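Local coordinates for NEQ263 (Nanoarchaeum equitans Kin4-M, PDB 5BN3), which forms the catalytic core of an unusual archaeal ATP synthase together with its partner subunit NeqA and probably binds ATP, at residues Thr27-Ile32 against Ala41-Tyr46; Ser195-Ile200 against Arg236-Leu241. All blocks are in the same frame, centred on the assembly; numbering follows the deposited sequence.

Contact 1 (Thr27-Ile32 against Ala41-Tyr46); sequences TKAIVI and ALLFDY
Lys-28 lies under the ring of Phe-44, its CB 3.6 Å from the ring centroid and only 6° off the normal, a CH-pi contact close to the middle of the face. The Phe-44 side chain starts beside its backbone N, CG anti to the carbonyl carbon (chi1 -85°), which lays the ring across the neighbouring strand. Beyond CG the lysine chain is extended and carries the ammonium group clear of the ring. Ile-30 approaches from another quarter: its CD1 sits at the ring edge, in plane, 3.6 Å from Phe-44 CE1. On the face of the sheet that carries Ile-30, Ile-32 and Leu-42 cross at about a right angle, with Ile-32 CD1 3.7 Å from Leu-42 CG.

The backbones form the antiparallel hairpin of strands 28-35 and 38-43. Ile-30 and Leu-42 are the hydrogen-bonded pair, joined by two bonds, Ile-30 N to Leu-42 O (3.0 Å) and Leu-42 N to Ile-30 O (2.9 Å). Phe-44 N continues the pairing to Lys-28 O at 2.9 Å. On the opposite face the small Ala-29 and Ala-41 touch CB to CB at 3.8 Å, next to Ile-22 of strand 20-23.

Phe-44 also stacks with Phe-77, and Ile-30 meets Ile-197 and Tyr-201 of helix 196-215. The hairpin thus presents an apolar face of the N-terminal beta domain to the nucleotide-binding domain. Between the two segments, the one polar side-chain approach is that of Thr-27 OG1 to Asp-45 OD1 at the open end, whose modelled 2.4 Å is doubtfully short.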
loop_
_atom_site.group_PDB
_atom_site.type_symbol
_atom_site.label_atom_id
_atom_site.label_comp_id
_atom_site.label_asym_id
_atom_site.label_seq_id
_atom_site.Cartn_x
_atom_site.Cartn_y
_atom_site.Cartn_z
ATOM N N THR B 27 31.560 -26.216 -15.781
ATOM C CA THR B 27 31.292 -24.827 -15.393
ATOM C C THR B 27 31.880 -24.421 -14.041
ATOM O O THR B 27 32.472 -25.238 -13.337
ATOM C CB THR B 27 29.778 -24.534 -15.377
ATOM O OG1 THR B 27 29.557 -23.119 -15.419
ATOM C CG2 THR B 27 29.126 -25.113 -14.131
ATOM N N LYS B 28 31.711 -23.147 -13.693
ATOM C CA LYS B 28 32.169 -22.625 -12.409
ATOM C C LYS B 28 31.001 -22.147 -11.552
ATOM O O LYS B 28 29.870 -22.043 -12.029
ATOM C CB LYS B 28 33.149 -21.469 -12.620
ATOM C CG LYS B 28 34.414 -21.845 -13.364
ATOM C CD LYS B 28 35.287 -20.624 -13.604
ATOM C CE LYS B 28 36.470 -20.949 -14.503
ATOM N NZ LYS B 28 37.233 -19.722 -14.879
ATOM N N ALA B 29 31.286 -21.854 -10.287
ATOM C CA ALA B 29 30.280 -21.314 -9.377
ATOM C C ALA B 29 30.912 -20.361 -8.374
ATOM O O ALA B 29 32.114 -20.426 -8.116
ATOM C CB ALA B 29 29.550 -22.434 -8.655
ATOM N N ILE B 30 30.094 -19.476 -7.812
ATOM C CA ILE B 30 30.545 -18.565 -6.769
ATOM C C ILE B 30 29.828 -18.897 -5.469
ATOM O O ILE B 30 28.599 -18.958 -5.441
ATOM C CB ILE B 30 30.241 -17.096 -7.123
ATOM C CG1 ILE B 30 30.895 -16.707 -8.452
ATOM C CG2 ILE B 30 30.698 -16.169 -6.006
ATOM C CD1 ILE B 30 32.407 -16.771 -8.440
ATOM N N VAL B 31 30.587 -19.111 -4.397
ATOM C CA VAL B 31 29.994 -19.349 -3.084
ATOM C C VAL B 31 29.395 -18.048 -2.554
ATOM O O VAL B 31 30.108 -17.064 -2.366
ATOM C CB VAL B 31 31.033 -19.890 -2.082
ATOM C CG1 VAL B 31 30.416 -20.038 -0.704
ATOM C CG2 VAL B 31 31.579 -21.226 -2.560
ATOM N N ILE B 32 28.085 -18.047 -2.322
ATOM C CA ILE B 32 27.387 -16.838 -1.889
ATOM C C ILE B 32 26.945 -16.904 -0.427
ATOM O O ILE B 32 26.499 -15.905 0.136
ATOM C CB ILE B 32 26.162 -16.537 -2.780
ATOM C CG1 ILE B 32 25.184 -17.713 -2.764
ATOM C CG2 ILE B 32 26.598 -16.225 -4.201
ATOM C CD1 ILE B 32 23.882 -17.445 -3.499
ATOM N N ALA B 41 26.042 -22.014 -3.688
ATOM C CA ALA B 41 26.797 -21.463 -4.807
ATOM C C ALA B 41 25.921 -21.148 -6.015
ATOM O O ALA B 41 24.898 -21.796 -6.241
ATOM C CB ALA B 41 27.933 -22.394 -5.198
ATOM N N LEU B 42 26.336 -20.149 -6.789
ATOM C CA LEU B 42 25.621 -19.762 -8.000
ATOM C C LEU B 42 26.406 -20.159 -9.240
ATOM O O LEU B 42 27.548 -19.735 -9.423
ATOM C CB LEU B 42 25.368 -18.253 -8.024
ATOM C CG LEU B 42 24.238 -17.734 -7.140
ATOM C CD1 LEU B 42 24.039 -16.249 -7.340
ATOM C CD2 LEU B 42 22.967 -18.477 -7.460
ATOM N N LEU B 43 25.780 -20.963 -10.093
ATOM C CA LEU B 43 26.410 -21.424 -11.324
ATOM C C LEU B 43 26.632 -20.275 -12.305
ATOM O O LEU B 43 25.814 -19.357 -12.398
ATOM C CB LEU B 43 25.554 -22.515 -11.972
ATOM C CG LEU B 43 25.334 -23.764 -11.117
ATOM C CD1 LEU B 43 24.280 -24.668 -11.729
ATOM C CD2 LEU B 43 26.638 -24.514 -10.951
ATOM N N PHE B 44 27.750 -20.330 -13.022
ATOM C CA PHE B 44 28.057 -19.347 -14.056
ATOM C C PHE B 44 27.065 -19.459 -15.206
ATOM O O PHE B 44 26.649 -18.452 -15.777
ATOM C CB PHE B 44 29.479 -19.556 -14.585
ATOM C CG PHE B 44 30.543 -18.878 -13.766
ATOM C CD1 PHE B 44 30.477 -18.869 -12.381
ATOM C CD2 PHE B 44 31.623 -18.266 -14.385
ATOM C CE1 PHE B 44 31.460 -18.253 -11.629
ATOM C CE2 PHE B 44 32.611 -17.649 -13.639
ATOM C CZ PHE B 44 32.528 -17.642 -12.260
ATOM N N ASP B 45 26.686 -20.690 -15.538
ATOM C CA ASP B 45 25.767 -20.930 -16.646
ATOM C C ASP B 45 24.987 -22.230 -16.487
ATOM O O ASP B 45 25.072 -22.892 -15.451
ATOM C CB ASP B 45 26.526 -20.934 -17.975
ATOM C CG ASP B 45 27.810 -21.735 -17.912
ATOM O OD1 ASP B 45 27.923 -22.619 -17.040
ATOM O OD2 ASP B 45 28.712 -21.479 -18.738
ATOM N N TYR B 46 24.232 -22.582 -17.525
ATOM C CA TYR B 46 23.418 -23.794 -17.528
ATOM C C TYR B 46 24.257 -25.024 -17.201
ATOM O O TYR B 46 25.261 -25.299 -17.861
ATOM C CB TYR B 46 22.725 -23.970 -18.881
ATOM C CG TYR B 46 21.755 -25.129 -18.931
ATOM C CD1 TYR B 46 20.503 -25.036 -18.339
ATOM C CD2 TYR B 46 22.088 -26.313 -19.572
ATOM C CE1 TYR B 46 19.613 -26.091 -18.382
ATOM C CE2 TYR B 46 21.204 -27.374 -19.620
ATOM C CZ TYR B 46 19.969 -27.256 -19.023
ATOM O OH TYR B 46 19.086 -28.309 -19.068
#

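Contact 2 (Ser195-Ile200 against Arg236-Leu241); sequences SPIEKI and REISTL
The pyrrolidine ring of Pro-196 is set over one face of the Glu-237 carboxylate, with Pro-196 CG 3.7 Å from Glu-237 CD, almost directly above that carbon. The two side chains cross at about a right angle. Around the carboxylate the oxygens divide their partners: OE1 takes a hydrogen from a water, 2.9 Å away and tilted out of the carboxylate plane to the proline's side, and OE2 forms a salt bridge with Arg-351 of the neighbouring alpha chain. The glutamate reaches this position with an extended chain, CG opposite its own N (chi1 -175°).

The same water accepts from Lys-199 NZ at 2.7 Å, so it mediates between lysine and glutamate, whose charged atoms NZ and OE1 stay 5.5 Å apart. Lys-199 NZ is held as well by the carbonyls of Ala-192 and Ser-194.

Next to this polar border lies an apolar one built on Ile-238. Its CG1 packs on Pro-196 CB at 3.8 Å, and its CD1 meets Ile-200 CD1 tip to tip at 3.6 Å. Ile-238 CG1 leaves beside the backbone N (chi1 -60°), which directs the extended branch at the first turn of helix 196-215. Ser-195 is the N-cap of that helix, though its capping bond to Ile-197 N is weak.

No direct hydrogen bond joins 195-200 and 236-241; the axes of the two short helical segments pass 9.9 Å apart, with 132° between their N-to-C directions. Between these segments the contact rests on apolar packing and one bridging water, and the arginine from the alpha chain would probably favour an ionised Glu-237 at the subunit interface.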
loop_
_atom_site.group_PDB
_atom_site.type_symbol
_atom_site.label_atom_id
_atom_site.label_comp_id
_atom_site.label_asym_id
_atom_site.label_seq_id
_atom_site.Cartn_x
_atom_site.Cartn_y
_atom_site.Cartn_z
ATOM N N SER B 195 22.628 -16.205 -16.059
ATOM C CA SER B 195 22.645 -16.359 -14.606
ATOM C C SER B 195 22.773 -14.992 -13.943
ATOM O O SER B 195 23.458 -14.110 -14.468
ATOM C CB SER B 195 23.814 -17.256 -14.187
ATOM O OG SER B 195 23.947 -17.301 -12.777
ATOM N N PRO B 196 22.105 -14.806 -12.794
ATOM C CA PRO B 196 22.173 -13.508 -12.114
ATOM C C PRO B 196 23.589 -13.149 -11.673
ATOM O O PRO B 196 23.892 -11.962 -11.566
ATOM C CB PRO B 196 21.257 -13.694 -10.895
ATOM C CG PRO B 196 21.158 -15.169 -10.701
ATOM C CD PRO B 196 21.243 -15.760 -12.077
ATOM N N ILE B 197 24.437 -14.144 -11.425
ATOM C CA ILE B 197 25.822 -13.875 -11.043
ATOM C C ILE B 197 26.613 -13.219 -12.185
ATOM O O ILE B 197 27.477 -12.379 -11.941
ATOM C CB ILE B 197 26.542 -15.150 -10.517
ATOM C CG1 ILE B 197 27.866 -14.794 -9.838
ATOM C CG2 ILE B 197 26.789 -16.146 -11.636
ATOM C CD1 ILE B 197 27.698 -14.130 -8.498
ATOM N N GLU B 198 26.308 -13.583 -13.430
ATOM C CA GLU B 198 26.979 -12.960 -14.569
ATOM C C GLU B 198 26.523 -11.512 -14.732
ATOM O O GLU B 198 27.310 -10.637 -15.103
ATOM C CB GLU B 198 26.725 -13.736 -15.867
ATOM C CG GLU B 198 27.437 -13.116 -17.068
ATOM C CD GLU B 198 27.242 -13.879 -18.364
ATOM O OE1 GLU B 198 26.717 -15.014 -18.335
ATOM O OE2 GLU B 198 27.624 -13.334 -19.423
ATOM N N LYS B 199 25.249 -11.267 -14.450
ATOM C CA LYS B 199 24.687 -9.928 -14.577
ATOM C C LYS B 199 25.314 -8.941 -13.593
ATOM O O LYS B 199 25.655 -7.823 -13.968
ATOM C CB LYS B 199 23.163 -9.958 -14.405
ATOM C CG LYS B 199 22.408 -10.587 -15.576
ATOM C CD LYS B 199 20.913 -10.288 -15.489
ATOM C CE LYS B 199 20.134 -10.942 -16.624
ATOM N NZ LYS B 199 19.867 -12.385 -16.383
ATOM N N ILE B 200 25.470 -9.349 -12.337
ATOM C CA ILE B 200 26.016 -8.432 -11.336
ATOM C C ILE B 200 27.535 -8.293 -11.430
ATOM O O ILE B 200 28.104 -7.330 -10.916
ATOM C CB ILE B 200 25.599 -8.794 -9.888
ATOM C CG1 ILE B 200 26.227 -10.118 -9.451
ATOM C CG2 ILE B 200 24.078 -8.824 -9.753
ATOM C CD1 ILE B 200 26.348 -10.248 -7.943
ATOM N N ARG B 236 18.425 -8.787 -6.636
ATOM C CA ARG B 236 17.274 -9.262 -5.876
ATOM C C ARG B 236 17.116 -10.768 -6.021
ATOM O O ARG B 236 16.723 -11.459 -5.078
ATOM C CB ARG B 236 16.002 -8.553 -6.349
ATOM C CG ARG B 236 14.725 -9.054 -5.698
ATOM C CD ARG B 236 13.532 -8.204 -6.102
ATOM N NE ARG B 236 13.308 -8.221 -7.547
ATOM C CZ ARG B 236 12.402 -7.475 -8.172
ATOM N NH1 ARG B 236 11.630 -6.648 -7.482
ATOM N NH2 ARG B 236 12.273 -7.554 -9.487
ATOM N N GLU B 237 17.420 -11.273 -7.210
ATOM C CA GLU B 237 17.328 -12.700 -7.470
ATOM C C GLU B 237 18.287 -13.468 -6.561
ATOM O O GLU B 237 17.916 -14.472 -5.951
ATOM C CB GLU B 237 17.626 -12.984 -8.941
ATOM C CG GLU B 237 17.432 -14.430 -9.327
ATOM C CD GLU B 237 17.497 -14.654 -10.821
ATOM O OE1 GLU B 237 17.562 -13.663 -11.584
ATOM O OE2 GLU B 237 17.478 -15.828 -11.236
ATOM N N ILE B 238 19.516 -12.971 -6.465
ATOM C CA ILE B 238 20.533 -13.558 -5.599
ATOM C C ILE B 238 20.175 -13.391 -4.127
ATOM O O ILE B 238 20.308 -14.327 -3.337
ATOM C CB ILE B 238 21.912 -12.928 -5.874
ATOM C CG1 ILE B 238 22.308 -13.167 -7.332
ATOM C CG2 ILE B 238 22.964 -13.490 -4.931
ATOM C CD1 ILE B 238 23.609 -12.526 -7.732
ATOM N N SER B 239 19.718 -12.197 -3.763
ATOM C CA SER B 239 19.312 -11.919 -2.390
ATOM C C SER B 239 18.199 -12.847 -1.918
ATOM O O SER B 239 18.147 -13.199 -0.746
ATOM C CB SER B 239 18.861 -10.464 -2.253
ATOM O OG SER B 239 18.337 -10.223 -0.961
ATOM N N THR B 240 17.317 -13.230 -2.837
ATOM C CA THR B 240 16.179 -14.093 -2.527
ATOM C C THR B 240 16.591 -15.571 -2.476
ATOM O O THR B 240 15.990 -16.366 -1.749
ATOM C CB THR B 240 15.040 -13.892 -3.554
ATOM O OG1 THR B 240 14.701 -12.500 -3.629
ATOM C CG2 THR B 240 13.809 -14.674 -3.157
ATOM N N LEU B 241 17.626 -15.928 -3.233
ATOM C CA LEU B 241 18.165 -17.290 -3.214
ATOM C C LEU B 241 18.855 -17.570 -1.883
ATOM O O LEU B 241 18.643 -18.615 -1.265
ATOM C CB LEU B 241 19.124 -17.508 -4.383
ATOM C CG LEU B 241 18.452 -17.716 -5.740
ATOM C CD1 LEU B 241 19.487 -17.810 -6.842
ATOM C CD2 LEU B 241 17.586 -18.965 -5.720
HETATM O O HOH W 1 19.077 -13.138 -13.959
#

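Both contacts are largely buried, but they join different elements: contact 1 pairs neighbouring strands of the N-terminal beta domain, contact 2 two helices of the nucleotide-binding domain whose contacting segments are separated by 35 intervening residues. Backbone hydrogen bonds dominate the first; the second relies on side chains and a water. Contact 1 has its exposed edge at Asp-45, whereas the polar side of contact 2 meets the alpha chain. Their centres lie about 11 Å apart and they meet directly. Leu-43 O probably accepts a hydrogen bond from Ser-195 OG at 2.8 Å, and Leu-42 CD1 packs 3.5 Å from Ile-238 CG1, joining hairpin and helices across the domain boundary.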